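Local coordinates for protein glutathione transferase (PDB 4F0C) that binds glutathione in its oxidised, disulfide form and probably acts as a glutathione transferase of the fungal Ure2p class, working as a dimer, at residues K5-F10 / L61-Y66; W19-L24 / A76-I81; N53-I58 / V71-A76. One frame throughout, in Å; residues are numbered along the deposited sequence.

Contact 1: K5-F10 / L61-Y66. With SO4 (sulfate ion), chain D.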
loop_
_atom_site.group_PDB
_atom_site.type_symbol
_atom_site.label_atom_id
_atom_site.label_comp_id
_atom_site.label_asym_id
_atom_site.label_seq_id
_atom_site.Cartn_x
_atom_site.Cartn_y
_atom_site.Cartn_z
ATOM N N LYS A 5 24.506 12.304 -12.844
ATOM C CA LYS A 5 23.091 12.608 -12.934
ATOM C C LYS A 5 22.526 12.778 -11.535
ATOM O O LYS A 5 23.152 12.365 -10.558
ATOM C CB LYS A 5 22.382 11.499 -13.693
ATOM C CG LYS A 5 22.884 11.352 -15.144
ATOM C CD LYS A 5 21.995 10.359 -15.941
ATOM C CE LYS A 5 22.343 10.356 -17.460
ATOM N NZ LYS A 5 21.271 9.575 -18.168
ATOM N N GLN A 6 21.355 13.402 -11.436
ATOM C CA GLN A 6 20.812 13.679 -10.127
ATOM C C GLN A 6 20.459 12.432 -9.333
ATOM O O GLN A 6 20.754 12.358 -8.155
ATOM C CB GLN A 6 19.577 14.582 -10.183
ATOM C CG GLN A 6 18.994 14.834 -8.761
ATOM C CD GLN A 6 18.082 16.047 -8.705
ATOM O OE1 GLN A 6 17.728 16.613 -9.744
ATOM N NE2 GLN A 6 17.698 16.457 -7.489
ATOM N N PHE A 7 19.779 11.483 -9.974
ATOM C CA PHE A 7 19.219 10.332 -9.275
ATOM C C PHE A 7 19.821 9.044 -9.780
ATOM O O PHE A 7 20.163 8.931 -10.969
ATOM C CB PHE A 7 17.690 10.258 -9.500
ATOM C CG PHE A 7 16.944 11.476 -9.006
ATOM C CD1 PHE A 7 16.711 11.666 -7.639
ATOM C CD2 PHE A 7 16.503 12.440 -9.912
ATOM C CE1 PHE A 7 15.983 12.799 -7.175
ATOM C CE2 PHE A 7 15.804 13.558 -9.489
ATOM C CZ PHE A 7 15.545 13.757 -8.101
ATOM N N THR A 8 19.947 8.077 -8.875
ATOM C CA THR A 8 20.082 6.678 -9.275
ATOM C C THR A 8 18.752 6.021 -8.970
ATOM O O THR A 8 18.270 6.052 -7.817
ATOM C CB THR A 8 21.187 5.921 -8.510
ATOM O OG1 THR A 8 22.444 6.514 -8.798
ATOM C CG2 THR A 8 21.241 4.442 -8.918
ATOM N N LEU A 9 18.144 5.449 -10.004
ATOM C CA LEU A 9 16.927 4.664 -9.829
ATOM C C LEU A 9 17.284 3.185 -9.929
ATOM O O LEU A 9 17.736 2.721 -10.973
ATOM C CB LEU A 9 15.882 5.006 -10.912
ATOM C CG LEU A 9 14.606 4.137 -10.930
ATOM C CD1 LEU A 9 13.821 4.191 -9.599
ATOM C CD2 LEU A 9 13.674 4.523 -12.125
ATOM N N PHE A 10 17.084 2.439 -8.850
ATOM C CA PHE A 10 17.248 1.004 -8.915
ATOM C C PHE A 10 15.933 0.442 -9.443
ATOM O O PHE A 10 14.869 0.641 -8.853
ATOM C CB PHE A 10 17.603 0.423 -7.540
ATOM C CG PHE A 10 18.950 0.881 -7.020
ATOM C CD1 PHE A 10 20.120 0.275 -7.463
ATOM C CD2 PHE A 10 19.039 1.914 -6.092
ATOM C CE1 PHE A 10 21.359 0.668 -6.984
ATOM C CE2 PHE A 10 20.287 2.315 -5.594
ATOM C CZ PHE A 10 21.445 1.699 -6.063
ATOM N N LEU A 61 15.528 4.826 -4.684
ATOM C CA LEU A 61 16.007 6.034 -5.375
ATOM C C LEU A 61 17.064 6.693 -4.516
ATOM O O LEU A 61 16.858 6.862 -3.313
ATOM C CB LEU A 61 14.848 7.031 -5.540
ATOM C CG LEU A 61 15.213 8.354 -6.245
ATOM C CD1 LEU A 61 15.013 8.185 -7.722
ATOM C CD2 LEU A 61 14.353 9.530 -5.723
ATOM N N ILE A 62 18.198 7.051 -5.114
ATOM C CA ILE A 62 19.176 7.897 -4.412
ATOM C C ILE A 62 19.191 9.272 -5.041
ATOM O O ILE A 62 19.337 9.379 -6.263
ATOM C CB ILE A 62 20.616 7.368 -4.524
ATOM C CG1 ILE A 62 20.695 5.901 -4.072
ATOM C CG2 ILE A 62 21.590 8.253 -3.682
ATOM C CD1 ILE A 62 22.015 5.282 -4.426
ATOM N N ASP A 63 19.029 10.317 -4.226
ATOM C CA ASP A 63 19.097 11.687 -4.713
ATOM C C ASP A 63 20.517 12.240 -4.472
ATOM O O ASP A 63 20.884 12.700 -3.381
ATOM C CB ASP A 63 18.010 12.531 -4.035
ATOM C CG ASP A 63 17.915 13.945 -4.589
ATOM O OD1 ASP A 63 18.829 14.407 -5.341
ATOM O OD2 ASP A 63 16.918 14.610 -4.211
ATOM N N HIS A 64 21.342 12.179 -5.505
ATOM C CA HIS A 64 22.729 12.584 -5.356
ATOM C C HIS A 64 22.896 14.089 -5.093
ATOM O O HIS A 64 23.944 14.511 -4.620
ATOM C CB HIS A 64 23.550 12.147 -6.581
ATOM C CG HIS A 64 23.519 10.669 -6.826
ATOM N ND1 HIS A 64 24.026 9.756 -5.923
ATOM C CD2 HIS A 64 23.060 9.946 -7.876
ATOM C CE1 HIS A 64 23.869 8.534 -6.404
ATOM N NE2 HIS A 64 23.299 8.621 -7.595
ATOM N N TYR A 65 21.880 14.892 -5.429
ATOM C CA TYR A 65 21.990 16.350 -5.277
ATOM C C TYR A 65 21.380 16.771 -3.934
ATOM O O TYR A 65 21.278 17.956 -3.630
ATOM C CB TYR A 65 21.279 17.104 -6.413
ATOM C CG TYR A 65 21.821 16.862 -7.822
ATOM C CD1 TYR A 65 22.931 16.038 -8.055
ATOM C CD2 TYR A 65 21.231 17.511 -8.930
ATOM C CE1 TYR A 65 23.416 15.835 -9.390
ATOM C CE2 TYR A 65 21.695 17.317 -10.221
ATOM C CZ TYR A 65 22.769 16.475 -10.456
ATOM O OH TYR A 65 23.195 16.296 -11.770
ATOM N N TYR A 66 20.974 15.787 -3.143
ATOM C CA TYR A 66 20.492 16.059 -1.784
ATOM C C TYR A 66 21.207 15.123 -0.803
ATOM O O TYR A 66 20.564 14.379 -0.074
ATOM C CB TYR A 66 18.979 15.865 -1.742
ATOM C CG TYR A 66 18.297 16.344 -0.462
ATOM C CD1 TYR A 66 18.525 17.632 0.030
ATOM C CD2 TYR A 66 17.429 15.504 0.232
ATOM C CE1 TYR A 66 17.875 18.081 1.199
ATOM C CE2 TYR A 66 16.778 15.935 1.390
ATOM C CZ TYR A 66 17.008 17.227 1.868
ATOM O OH TYR A 66 16.370 17.671 3.018
HETATM S S SO4 D . 21.876 5.628 -17.801
HETATM O O1 SO4 D . 20.842 4.900 -17.067
HETATM O O2 SO4 D . 23.052 4.770 -17.842
HETATM O O3 SO4 D . 21.407 5.895 -19.159
HETATM O O4 SO4 D . 22.243 6.902 -17.187
#

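Contact 2: W19-L24 / A76-I81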
loop_
_atom_site.group_PDB
_atom_site.type_symbol
_atom_site.label_atom_id
_atom_site.label_comp_id
_atom_site.label_asym_id
_atom_site.label_seq_id
_atom_site.Cartn_x
_atom_site.Cartn_y
_atom_site.Cartn_z
ATOM N N TRP A 19 8.898 1.365 -12.777
ATOM C CA TRP A 19 8.544 2.145 -13.986
ATOM C C TRP A 19 7.624 3.323 -13.673
ATOM O O TRP A 19 7.588 4.286 -14.430
ATOM C CB TRP A 19 7.973 1.220 -15.094
ATOM C CG TRP A 19 9.086 0.300 -15.537
ATOM C CD1 TRP A 19 9.302 -1.005 -15.134
ATOM C CD2 TRP A 19 10.220 0.662 -16.359
ATOM N NE1 TRP A 19 10.476 -1.475 -15.695
ATOM C CE2 TRP A 19 11.053 -0.480 -16.450
ATOM C CE3 TRP A 19 10.586 1.822 -17.058
ATOM C CZ2 TRP A 19 12.254 -0.479 -17.183
ATOM C CZ3 TRP A 19 11.787 1.811 -17.800
ATOM C CH2 TRP A 19 12.603 0.673 -17.839
ATOM N N LYS A 20 6.903 3.264 -12.545
ATOM C CA LYS A 20 6.158 4.438 -12.085
ATOM C C LYS A 20 7.103 5.608 -11.903
ATOM O O LYS A 20 6.786 6.749 -12.273
ATOM C CB LYS A 20 5.524 4.206 -10.702
ATOM C CG LYS A 20 4.537 3.024 -10.609
ATOM C CD LYS A 20 4.164 2.888 -9.115
ATOM C CE LYS A 20 3.520 1.526 -8.792
ATOM N NZ LYS A 20 3.350 1.423 -7.288
ATOM N N VAL A 21 8.246 5.330 -11.269
ATOM C CA VAL A 21 9.209 6.371 -10.962
ATOM C C VAL A 21 9.894 6.837 -12.249
ATOM O O VAL A 21 10.079 8.021 -12.446
ATOM C CB VAL A 21 10.270 5.868 -9.977
ATOM C CG1 VAL A 21 11.273 6.963 -9.674
ATOM C CG2 VAL A 21 9.566 5.423 -8.660
ATOM N N ASP A 22 10.313 5.890 -13.088
ATOM C CA ASP A 22 10.851 6.248 -14.406
ATOM C C ASP A 22 9.904 7.216 -15.154
ATOM O O ASP A 22 10.346 8.240 -15.695
ATOM C CB ASP A 22 11.094 4.958 -15.206
ATOM C CG ASP A 22 11.698 5.214 -16.589
ATOM O OD1 ASP A 22 10.939 5.513 -17.549
ATOM O OD2 ASP A 22 12.930 5.094 -16.702
ATOM N N MET A 23 8.604 6.896 -15.193
ATOM C CA MET A 23 7.616 7.778 -15.852
ATOM C C MET A 23 7.644 9.202 -15.279
ATOM O O MET A 23 7.693 10.168 -16.027
ATOM C CB MET A 23 6.198 7.234 -15.668
ATOM C CG MET A 23 5.891 6.052 -16.562
ATOM S SD MET A 23 4.315 5.254 -16.177
ATOM C CE MET A 23 4.509 3.767 -17.178
ATOM N N LEU A 24 7.591 9.318 -13.952
ATOM C CA LEU A 24 7.578 10.644 -13.323
ATOM C C LEU A 24 8.855 11.429 -13.588
ATOM O O LEU A 24 8.807 12.629 -13.863
ATOM C CB LEU A 24 7.296 10.555 -11.804
ATOM C CG LEU A 24 7.398 11.914 -11.067
ATOM C CD1 LEU A 24 6.303 12.855 -11.599
ATOM C CD2 LEU A 24 7.185 11.669 -9.577
ATOM N N ALA A 76 6.063 6.095 -2.342
ATOM C CA ALA A 76 6.732 7.112 -1.511
ATOM C C ALA A 76 7.778 7.881 -2.311
ATOM O O ALA A 76 7.964 9.085 -2.111
ATOM C CB ALA A 76 7.366 6.485 -0.277
ATOM N N ILE A 77 8.482 7.183 -3.199
ATOM C CA ILE A 77 9.402 7.844 -4.127
ATOM C C ILE A 77 8.684 8.897 -4.992
ATOM O O ILE A 77 9.204 10.021 -5.179
ATOM C CB ILE A 77 10.120 6.802 -5.029
ATOM C CG1 ILE A 77 11.004 5.896 -4.158
ATOM C CG2 ILE A 77 10.991 7.492 -6.122
ATOM C CD1 ILE A 77 11.540 4.686 -4.914
ATOM N N LEU A 78 7.495 8.549 -5.491
ATOM C CA LEU A 78 6.718 9.515 -6.282
ATOM C C LEU A 78 6.417 10.769 -5.456
ATOM O O LEU A 78 6.573 11.877 -5.958
ATOM C CB LEU A 78 5.403 8.921 -6.813
ATOM C CG LEU A 78 5.498 7.688 -7.733
ATOM C CD1 LEU A 78 4.092 7.112 -8.060
ATOM C CD2 LEU A 78 6.268 8.016 -9.042
ATOM N N LEU A 79 5.998 10.583 -4.207
ATOM C CA LEU A 79 5.719 11.706 -3.316
ATOM C C LEU A 79 6.961 12.534 -3.058
ATOM O O LEU A 79 6.887 13.761 -3.043
ATOM C CB LEU A 79 5.092 11.199 -1.992
ATOM C CG LEU A 79 3.621 10.801 -2.207
ATOM C CD1 LEU A 79 3.154 9.836 -1.101
ATOM C CD2 LEU A 79 2.705 12.074 -2.242
ATOM N N TYR A 80 8.090 11.867 -2.821
ATOM C CA TYR A 80 9.357 12.553 -2.558
ATOM C C TYR A 80 9.683 13.464 -3.747
ATOM O O TYR A 80 9.978 14.650 -3.581
ATOM C CB TYR A 80 10.507 11.546 -2.367
ATOM C CG TYR A 80 11.905 12.195 -2.273
ATOM C CD1 TYR A 80 12.376 12.723 -1.072
ATOM C CD2 TYR A 80 12.726 12.276 -3.403
ATOM C CE1 TYR A 80 13.654 13.336 -0.984
ATOM C CE2 TYR A 80 13.999 12.903 -3.341
ATOM C CZ TYR A 80 14.449 13.412 -2.135
ATOM O OH TYR A 80 15.698 13.996 -2.067
ATOM N N ILE A 81 9.603 12.901 -4.942
ATOM C CA ILE A 81 9.968 13.657 -6.131
ATOM C C ILE A 81 9.068 14.884 -6.329
ATOM O O ILE A 81 9.563 15.994 -6.622
ATOM C CB ILE A 81 9.950 12.771 -7.378
ATOM C CG1 ILE A 81 11.073 11.732 -7.283
ATOM C CG2 ILE A 81 10.163 13.643 -8.659
ATOM C CD1 ILE A 81 10.976 10.621 -8.316
#

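Contact 3: N53-I58 / V71-A76. With GDS (oxidized glutathione disulfide), chain B; SO4 (sulfate ion), chain C.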
loop_
_atom_site.group_PDB
_atom_site.type_symbol
_atom_site.label_atom_id
_atom_site.label_comp_id
_atom_site.label_asym_id
_atom_site.label_seq_id
_atom_site.Cartn_x
_atom_site.Cartn_y
_atom_site.Cartn_z
ATOM N N ASN A 53 17.567 -0.547 0.771
ATOM C CA ASN A 53 16.206 -0.913 1.156
ATOM C C ASN A 53 16.218 -2.181 1.991
ATOM O O ASN A 53 16.472 -3.269 1.466
ATOM C CB ASN A 53 15.309 -1.083 -0.092
ATOM C CG ASN A 53 13.876 -1.458 0.276
ATOM O OD1 ASN A 53 13.568 -1.569 1.452
ATOM N ND2 ASN A 53 12.994 -1.624 -0.728
ATOM N N PRO A 54 15.948 -2.062 3.309
ATOM C CA PRO A 54 16.017 -3.281 4.128
ATOM C C PRO A 54 14.995 -4.320 3.688
ATOM O O PRO A 54 15.212 -5.504 3.963
ATOM C CB PRO A 54 15.703 -2.788 5.552
ATOM C CG PRO A 54 14.995 -1.449 5.368
ATOM C CD PRO A 54 15.568 -0.864 4.090
ATOM N N ASN A 55 13.914 -3.881 3.041
ATOM C CA ASN A 55 12.895 -4.784 2.487
ATOM C C ASN A 55 13.446 -5.593 1.288
ATOM O O ASN A 55 12.890 -6.636 0.935
ATOM C CB ASN A 55 11.616 -4.038 2.087
ATOM C CG ASN A 55 10.450 -4.993 1.769
ATOM O OD1 ASN A 55 10.313 -6.018 2.423
ATOM N ND2 ASN A 55 9.652 -4.683 0.743
ATOM N N GLY A 56 14.531 -5.101 0.665
ATOM C CA GLY A 56 15.191 -5.861 -0.406
ATOM C C GLY A 56 14.305 -6.044 -1.648
ATOM O O GLY A 56 14.307 -7.100 -2.302
ATOM N N ARG A 57 13.545 -5.011 -1.975
ATOM C CA ARG A 57 12.725 -5.003 -3.196
ATOM C C ARG A 57 12.970 -3.697 -3.944
ATOM O O ARG A 57 13.321 -2.686 -3.343
ATOM C CB ARG A 57 11.231 -5.168 -2.863
ATOM C CG ARG A 57 10.907 -6.500 -2.178
ATOM C CD ARG A 57 9.369 -6.650 -1.994
ATOM N NE ARG A 57 8.739 -7.482 -3.028
ATOM C CZ ARG A 57 7.421 -7.659 -3.168
ATOM N NH1 ARG A 57 6.575 -7.018 -2.376
ATOM N NH2 ARG A 57 6.946 -8.447 -4.127
ATOM N N ILE A 58 12.832 -3.731 -5.267
ATOM C CA ILE A 58 12.971 -2.512 -6.056
ATOM C C ILE A 58 11.575 -1.897 -6.279
ATOM O O ILE A 58 10.574 -2.612 -6.284
ATOM C CB ILE A 58 13.723 -2.790 -7.410
ATOM C CG1 ILE A 58 12.854 -3.591 -8.354
ATOM C CG2 ILE A 58 15.085 -3.460 -7.163
ATOM C CD1 ILE A 58 12.100 -2.720 -9.316
ATOM N N VAL A 71 15.150 6.947 -0.769
ATOM C CA VAL A 71 13.763 6.602 -0.494
ATOM C C VAL A 71 13.404 5.313 -1.251
ATOM O O VAL A 71 13.828 5.104 -2.397
ATOM C CB VAL A 71 12.797 7.748 -0.915
ATOM C CG1 VAL A 71 11.333 7.373 -0.597
ATOM C CG2 VAL A 71 13.173 9.074 -0.208
ATOM N N TRP A 72 12.649 4.438 -0.601
ATOM C CA TRP A 72 12.135 3.246 -1.274
ATOM C C TRP A 72 10.606 3.178 -1.071
ATOM O O TRP A 72 10.048 4.071 -0.434
ATOM C CB TRP A 72 12.898 1.986 -0.815
ATOM C CG TRP A 72 13.015 1.805 0.741
ATOM C CD1 TRP A 72 14.026 2.286 1.581
ATOM C CD2 TRP A 72 12.106 1.074 1.593
ATOM N NE1 TRP A 72 13.767 1.890 2.902
ATOM C CE2 TRP A 72 12.602 1.158 2.927
ATOM C CE3 TRP A 72 10.931 0.339 1.350
ATOM C CZ2 TRP A 72 11.954 0.543 4.013
ATOM C CZ3 TRP A 72 10.282 -0.273 2.437
ATOM C CH2 TRP A 72 10.800 -0.159 3.757
ATOM N N GLU A 73 9.964 2.129 -1.595
ATOM C CA GLU A 73 8.520 2.102 -1.880
ATOM C C GLU A 73 8.248 3.034 -3.052
ATOM O O GLU A 73 8.349 4.263 -2.923
ATOM C CB GLU A 73 7.622 2.448 -0.676
ATOM C CG GLU A 73 7.503 1.312 0.361
ATOM C CD GLU A 73 6.925 0.022 -0.235
ATOM O OE1 GLU A 73 5.945 0.079 -1.000
ATOM O OE2 GLU A 73 7.476 -1.069 0.057
ATOM N N SER A 74 7.931 2.446 -4.198
ATOM C CA SER A 74 7.650 3.224 -5.409
ATOM C C SER A 74 6.750 4.450 -5.165
ATOM O O SER A 74 7.052 5.536 -5.661
ATOM C CB SER A 74 7.061 2.328 -6.531
ATOM O OG SER A 74 5.821 1.698 -6.166
ATOM N N ASP A 75 5.659 4.300 -4.400
ATOM C CA ASP A 75 4.742 5.434 -4.288
ATOM C C ASP A 75 5.271 6.506 -3.331
ATOM O O ASP A 75 4.939 7.701 -3.472
ATOM C CB ASP A 75 3.317 5.003 -3.853
ATOM C CG ASP A 75 2.558 4.292 -4.959
ATOM O OD1 ASP A 75 3.084 4.147 -6.107
ATOM O OD2 ASP A 75 1.407 3.908 -4.691
ATOM N N ALA A 76 6.063 6.095 -2.342
ATOM C CA ALA A 76 6.732 7.112 -1.511
ATOM C C ALA A 76 7.778 7.881 -2.311
ATOM O O ALA A 76 7.964 9.085 -2.111
ATOM C CB ALA A 76 7.366 6.485 -0.277
HETATM N N1 GDS B . 5.159 -2.047 -2.534
HETATM C CA1 GDS B . 6.478 -2.135 -3.268
HETATM C C1 GDS B . 6.699 -0.878 -4.200
HETATM O OE1 GDS B . 5.696 -0.345 -4.762
HETATM O OE2 GDS B . 7.878 -0.428 -4.272
HETATM C CB1 GDS B . 6.576 -3.434 -4.143
HETATM C CG1 GDS B . 7.934 -3.511 -4.879
HETATM C CD1 GDS B . 8.043 -4.839 -5.557
HETATM O O1 GDS B . 7.180 -5.700 -5.553
HETATM N N2 GDS B . 9.238 -5.028 -6.223
HETATM C CA2 GDS B . 9.538 -6.290 -6.927
HETATM C C2 GDS B . 10.771 -6.932 -6.338
HETATM O O2 GDS B . 11.750 -6.235 -6.054
HETATM C CB2 GDS B . 9.895 -6.024 -8.408
HETATM S SG2 GDS B . 8.410 -5.554 -9.324
HETATM N N3 GDS B . 10.765 -8.276 -6.226
HETATM C CA3 GDS B . 11.929 -8.944 -5.714
HETATM C C3 GDS B . 11.542 -9.986 -4.670
HETATM O OE3 GDS B . 12.412 -10.809 -4.313
HETATM O OE4 GDS B . 10.391 -9.879 -4.207
HETATM N N4 GDS B . 4.600 -6.763 -6.178
HETATM C CA4 GDS B . 3.360 -6.439 -5.458
HETATM C C4 GDS B . 3.161 -4.895 -5.497
HETATM O OE5 GDS B . 3.585 -4.260 -6.497
HETATM O OE6 GDS B . 2.568 -4.404 -4.515
HETATM C C5 GDS B . 4.712 -7.925 -6.899
HETATM O O5 GDS B . 3.808 -8.756 -7.000
HETATM C CA5 GDS B . 6.022 -8.182 -7.633
HETATM N N5 GDS B . 6.265 -9.646 -7.770
HETATM C CB5 GDS B . 5.918 -7.520 -9.011
HETATM S SG5 GDS B . 7.561 -7.460 -9.823
HETATM C CA6 GDS B . 7.956 -12.134 -4.936
HETATM C C6 GDS B . 6.713 -13.087 -4.712
HETATM O OE7 GDS B . 6.878 -14.130 -4.043
HETATM O OE8 GDS B . 5.629 -12.723 -5.215
HETATM N N6 GDS B . 8.981 -12.398 -3.927
HETATM C CB6 GDS B . 8.463 -12.372 -6.390
HETATM C CG6 GDS B . 7.560 -11.725 -7.451
HETATM C CD6 GDS B . 7.436 -10.224 -7.223
HETATM O O6 GDS B . 8.268 -9.513 -6.647
HETATM S S SO4 C . 15.090 3.803 6.588
HETATM O O1 SO4 C . 14.474 3.223 5.385
HETATM O O2 SO4 C . 15.686 5.086 6.285
HETATM O O3 SO4 C . 14.128 4.172 7.652
HETATM O O4 SO4 C . 16.023 2.829 7.082
HETATM O O HOH W 1 9.832 -2.072 -0.775
#

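Contact 1: K5-F10 / L61-Y66
Gln6 lies over one face of the Tyr65 ring where strand 7-11 begins and strand 60-63 runs out into a turn. With CG anti to the backbone N (chi1 179°), its side chain crosses the ring obliquely, the amide plane turned only 15° from the ring plane. CA begins the contact as a CH-pi donor, 3.5 Å from the centroid of the Tyr65 ring. CB then meets CE2; CG and CD meet CD2, and the other side of CG rests over the centre of the Phe7 ring. At the tip, Gln6 NE2 donates to Asp63 OD1 (3.2 Å), which lies in the amide plane. That oxygen also takes the backbone N of Tyr65, closing an Asx turn, the two donors arriving from opposite faces of the carboxylate. Asp63 OD2 is held by Tyr80 and Tyr85.

On the face of the sheet that carries Thr8 and Ile62, His64 NE2 donates to Thr8 OG1 at 2.6 Å, in the imidazole plane; Asp68 and Glu33 continue this polar chain. Thr8 and Ile62 form a hydrogen-bonded pair, Thr8 N 3.0 Å from Ile62 O. Phe7 CD1 meets Leu61 CD2 obliquely on the face covered by helices 18-28 and 74-85. Such antiparallel pairing at the centre of a four-stranded mixed sheet is characteristic of the thioredoxin-like N-terminal domain of glutathione transferases.

Contact 2: W19-L24 / A76-I81
Leu78, Leu24 and Val21 carry the packing between helices 18-28 and 74-85, the two helices that lie together against one face of the sheet in the thioredoxin-like fold. The short segments run nearly parallel, crossing at -18° with axes 9.6 Å apart. No hydrogen bond joins residues 19-24 to 76-81; apolar branches pack on one another and on backbone carbonyl oxygens.

Leu78 inserts its CD2 beside the first helix, 3.5 Å from Lys20 O, and the same methyl lies 3.8 Å from Leu24 CD2. Leu24 has CG anti to the backbone N (chi1 175°), which carries CD2 across to the second helix, where it also meets Leu78 O. Leu24 and Ile81 reach toward each other tip to tip. Val21 works on the sheet side, its neighbour there being Leu9 of strand 7-11; both its methyls meet Ile77 CG2, the two side chains crossing at about a right angle.

Ile168 of helix 168-172 covers Leu24 and Leu78. Lys20 NZ reaches the N-terminal turn of helix 74-85, with a hydrogen bond to Ser74 and a salt bridge to Asp75, and also bonds Gln109. Toward Ile81, Val21 CG1 comes to 3.9 Å from Ile81 CD1, and Leu24 CD2 to 3.7 Å from Ile81 CG2.

Contact 3: N53-I58 / V71-A76
The Trp72 indole and the Asn53 amide are stacked, their planes 20° apart. Asn53 OD1 sits over the centre of one indole face, 3.0 Å from Trp72 CD2, and Asn53 CB adds a CH-pi contact to the five-membered ring. Pro54 CD comes obliquely near NE1. At the indole edge lie Glu73 OE2, in plane, and a sulfate ion, probably from the crystallisation liquor, which accepts from Trp72 NE1 and is also bound by Gln104, Arg158 and Trp105 of the second subunit; the Trp105 ring meets Trp72 edge-to-face. The Arg57 guanidinium carries glutathione disulfide O1 over one face, while its NE and NH2 donate to ligand OE4 and O6.

Asn53 is fixed at both ends of its amide: OD1 accepts from Asn55 N at 2.8 Å, an Asx turn whose donor stands above the carbonyl plane, and ND2 donates to Arg57 O. A water accepts from Asn53 ND2 and Asn55 ND2 and donates to Glu73 OE2 at 2.7 Å; Asn55 OD1 bonds Arg146 of the second subunit.

Glu73 and Ser74 bind the gamma-glutamyl end of the ligand. Glu73 OE1 accepts from ligand N1 (2.7 Å), and Ser74 N donates to ligand OE2 at 2.9 Å in an almost straight bond (177°). The ligand carboxylate (OE1, OE2), lying at the N-terminus of helix 74-85, is probably also stabilised by the helix dipole. Further along the ligand, Ile58 N and O pair with O2 and N2, the backbone pairing made in glutathione transferases by the residue before the cis-proline. The 53-58 loop leads from helix 47-50 to strand 60-63, and faces the junction where strand 69-72 gives way to helix 74-85.

How the contacts relate
All three contacts lie in the thioredoxin-like N-terminal domain, their centres 11 to 14 Å apart. Contact 1 joins strands 7-11 and 60-63; contact 2 pairs helices 18-28 and 74-85 on one face of that sheet; contact 3 sets the loop before strand 60-63 against the end of strand 69-72. Along the chain, contact 3 is nested inside the loop closed by contact 2, whereas contact 1 alternates with both. The Leu61 N to Val71 O bond ties contacts 1 and 3, and Val71 packs on Ile77 and Tyr80 of contact 2. Helix 74-85, shared by contacts 2 and 3, carries Ser74 at its start, where the ligand binds, and both contacts touch the second subunit.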